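Local coordinates for protein exopolygalacturonase (Yersinia enterocolitica, PDB 2UVF) that hydrolyses galacturonic acid chains derived from pectin, as an exo-acting family 28 glycoside hydrolase that probably works in the periplasm from chain ends, at residues N272-A277 with Q292-K297. Residues are numbered along the deposited sequence; the frame is centred on the assembly and turned at random.
Sequences NGWLRA and QYVASK
Arg276 and Tyr293 face each other as an antiparallel non-hydrogen-bonded pair, and a backbone bond lies to each side of them. Val294 N gives its hydrogen to Leu275 O at 3.0 Å, nearly straight at 175°. Ala277 N reaches Gln292 O at 2.9 Å, coming from above the carbonyl plane rather than along a lone pair. That same Gln292 O also touches the Arg276 side chain, whose CD lies 3.3 Å from it.

The arginine is bent at chi2 (-68°), which folds its chain back beside the tyrosine: NE comes to 3.4 Å from Tyr293 CE1, with the guanidinium and ring planes 79° apart, so the two groups do not stack flat. Leu275 O meets the Tyr293 ring at its edge, while the CG1 methyl of Val294 lies 3.4 Å from that oxygen and also approaches Trp274 CE3. Further along, Ser296 CB sits 3.4 Å from Trp274 CZ3, at the six-membered end of the indole.

Second-shell partners set these groups in place. Arg276 NH1 bonds to Ala280 O, Ser296 OG to Asp304, and Tyr326 touches both Trp274 and Ser296. The strand 289-293 also pairs with 280-283, so the contact closes the base of an excursion from the parallel beta-helix that carries the family 28 active site.

The buried Trp274 has its side chain about 11 Å from the bound galacturonate, so this junction lies near the sugar site but not in contact with it. A nickel ion lies about 4 Å from the arginine side chain, and its positive charge would probably be unfavourable for the guanidinium; the bond from NH1 to Ala280 O may partly offset this.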
loop_
_atom_site.group_PDB
_atom_site.type_symbol
_atom_site.label_atom_id
_atom_site.label_comp_id
_atom_site.label_asym_id
_atom_site.label_seq_id
_atom_site.Cartn_x
_atom_site.Cartn_y
_atom_site.Cartn_z
ATOM N N ASN A 272 15.283 -11.336 4.626
ATOM C CA ASN A 272 16.201 -12.467 4.499
ATOM C C ASN A 272 15.456 -13.745 4.118
ATOM O O ASN A 272 15.877 -14.869 4.474
ATOM C CB ASN A 272 17.046 -12.646 5.787
ATOM C CG ASN A 272 18.382 -13.346 5.541
ATOM O OD1 ASN A 272 18.742 -13.672 4.395
ATOM N ND2 ASN A 272 19.129 -13.578 6.623
ATOM N N GLY A 273 14.364 -13.562 3.368
ATOM C CA GLY A 273 13.384 -14.601 3.151
ATOM C C GLY A 273 13.704 -15.550 2.033
ATOM O O GLY A 273 13.384 -16.751 2.108
ATOM N N TRP A 274 14.337 -15.004 0.993
ATOM C CA TRP A 274 14.450 -15.670 -0.298
ATOM C C TRP A 274 15.783 -15.473 -0.969
ATOM O O TRP A 274 16.417 -14.422 -0.817
ATOM C CB TRP A 274 13.417 -15.076 -1.261
ATOM C CG TRP A 274 12.060 -15.210 -0.794
ATOM C CD1 TRP A 274 11.287 -14.240 -0.222
ATOM C CD2 TRP A 274 11.282 -16.383 -0.833
ATOM N NE1 TRP A 274 10.059 -14.744 0.096
ATOM C CE2 TRP A 274 10.031 -16.069 -0.264
ATOM C CE3 TRP A 274 11.513 -17.692 -1.295
ATOM C CZ2 TRP A 274 9.014 -17.005 -0.164
ATOM C CZ3 TRP A 274 10.505 -18.620 -1.174
ATOM C CH2 TRP A 274 9.263 -18.270 -0.627
ATOM N N LEU A 275 16.159 -16.462 -1.766
ATOM C CA LEU A 275 17.292 -16.339 -2.647
ATOM C C LEU A 275 16.939 -15.401 -3.799
ATOM O O LEU A 275 15.767 -15.181 -4.098
ATOM C CB LEU A 275 17.717 -17.723 -3.161
ATOM C CG LEU A 275 18.500 -18.629 -2.181
ATOM C CD1 LEU A 275 18.761 -19.934 -2.839
ATOM C CD2 LEU A 275 19.828 -18.017 -1.720
ATOM N N ARG A 276 17.964 -14.849 -4.446
ATOM C CA ARG A 276 17.764 -14.038 -5.632
ATOM C C ARG A 276 17.285 -14.896 -6.809
ATOM O O ARG A 276 17.457 -16.117 -6.806
ATOM C CB ARG A 276 19.065 -13.295 -5.968
ATOM C CG ARG A 276 19.451 -12.238 -4.943
ATOM C CD ARG A 276 18.482 -11.087 -4.958
ATOM N NE ARG A 276 18.992 -9.989 -4.147
ATOM C CZ ARG A 276 19.677 -8.946 -4.609
ATOM N NH1 ARG A 276 19.935 -8.840 -5.897
ATOM N NH2 ARG A 276 20.108 -8.009 -3.767
ATOM N N ALA A 277 16.674 -14.263 -7.805
ATOM C CA ALA A 277 16.174 -14.973 -8.988
ATOM C C ALA A 277 17.315 -15.339 -9.946
ATOM O O ALA A 277 18.426 -14.848 -9.783
ATOM C CB ALA A 277 15.137 -14.139 -9.690
ATOM N N GLN A 292 15.924 -8.738 -7.665
ATOM C CA GLN A 292 14.909 -9.682 -8.098
ATOM C C GLN A 292 14.984 -10.917 -7.202
ATOM O O GLN A 292 16.035 -11.525 -7.090
ATOM C CB GLN A 292 15.145 -10.070 -9.562
ATOM C CG GLN A 292 15.217 -8.857 -10.513
ATOM C CD GLN A 292 13.846 -8.373 -10.907
ATOM O OE1 GLN A 292 13.285 -7.443 -10.300
ATOM N NE2 GLN A 292 13.285 -9.000 -11.914
ATOM N N TYR A 293 13.868 -11.267 -6.565
ATOM C CA TYR A 293 13.807 -12.386 -5.641
ATOM C C TYR A 293 13.070 -13.539 -6.300
ATOM O O TYR A 293 12.140 -13.328 -7.102
ATOM C CB TYR A 293 13.178 -11.946 -4.316
ATOM C CG TYR A 293 13.987 -10.859 -3.641
ATOM C CD1 TYR A 293 15.226 -11.157 -3.051
ATOM C CD2 TYR A 293 13.551 -9.524 -3.639
ATOM C CE1 TYR A 293 15.997 -10.174 -2.463
ATOM C CE2 TYR A 293 14.316 -8.511 -3.032
ATOM C CZ TYR A 293 15.540 -8.846 -2.453
ATOM O OH TYR A 293 16.303 -7.878 -1.835
ATOM N N VAL A 294 13.528 -14.762 -6.016
ATOM C CA VAL A 294 12.979 -15.944 -6.688
ATOM C C VAL A 294 11.470 -16.075 -6.433
ATOM O O VAL A 294 11.000 -15.839 -5.299
ATOM C CB VAL A 294 13.756 -17.262 -6.284
ATOM C CG1 VAL A 294 13.533 -17.618 -4.821
ATOM C CG2 VAL A 294 13.376 -18.435 -7.198
ATOM N N ALA A 295 10.732 -16.432 -7.489
ATOM C CA ALA A 295 9.299 -16.751 -7.396
ATOM C C ALA A 295 9.042 -18.224 -7.099
ATOM O O ALA A 295 9.247 -19.107 -7.946
ATOM C CB ALA A 295 8.525 -16.292 -8.660
ATOM N N SER A 296 8.568 -18.487 -5.885
ATOM C CA SER A 296 8.492 -19.859 -5.375
ATOM C C SER A 296 7.061 -20.330 -5.135
ATOM O O SER A 296 6.112 -19.566 -5.316
ATOM C CB SER A 296 9.311 -19.962 -4.092
ATOM O OG SER A 296 9.520 -21.311 -3.705
ATOM N N LYS A 297 6.922 -21.597 -4.735
ATOM C CA LYS A 297 5.647 -22.149 -4.241
ATOM C C LYS A 297 5.870 -23.104 -3.052
ATOM O O LYS A 297 7.010 -23.290 -2.608
ATOM C CB LYS A 297 4.835 -22.788 -5.378
ATOM C CG LYS A 297 5.554 -23.864 -6.133
ATOM C CD LYS A 297 4.858 -24.197 -7.413
ATOM C CE LYS A 297 5.761 -25.100 -8.240
ATOM N NZ LYS A 297 5.139 -25.534 -9.508
#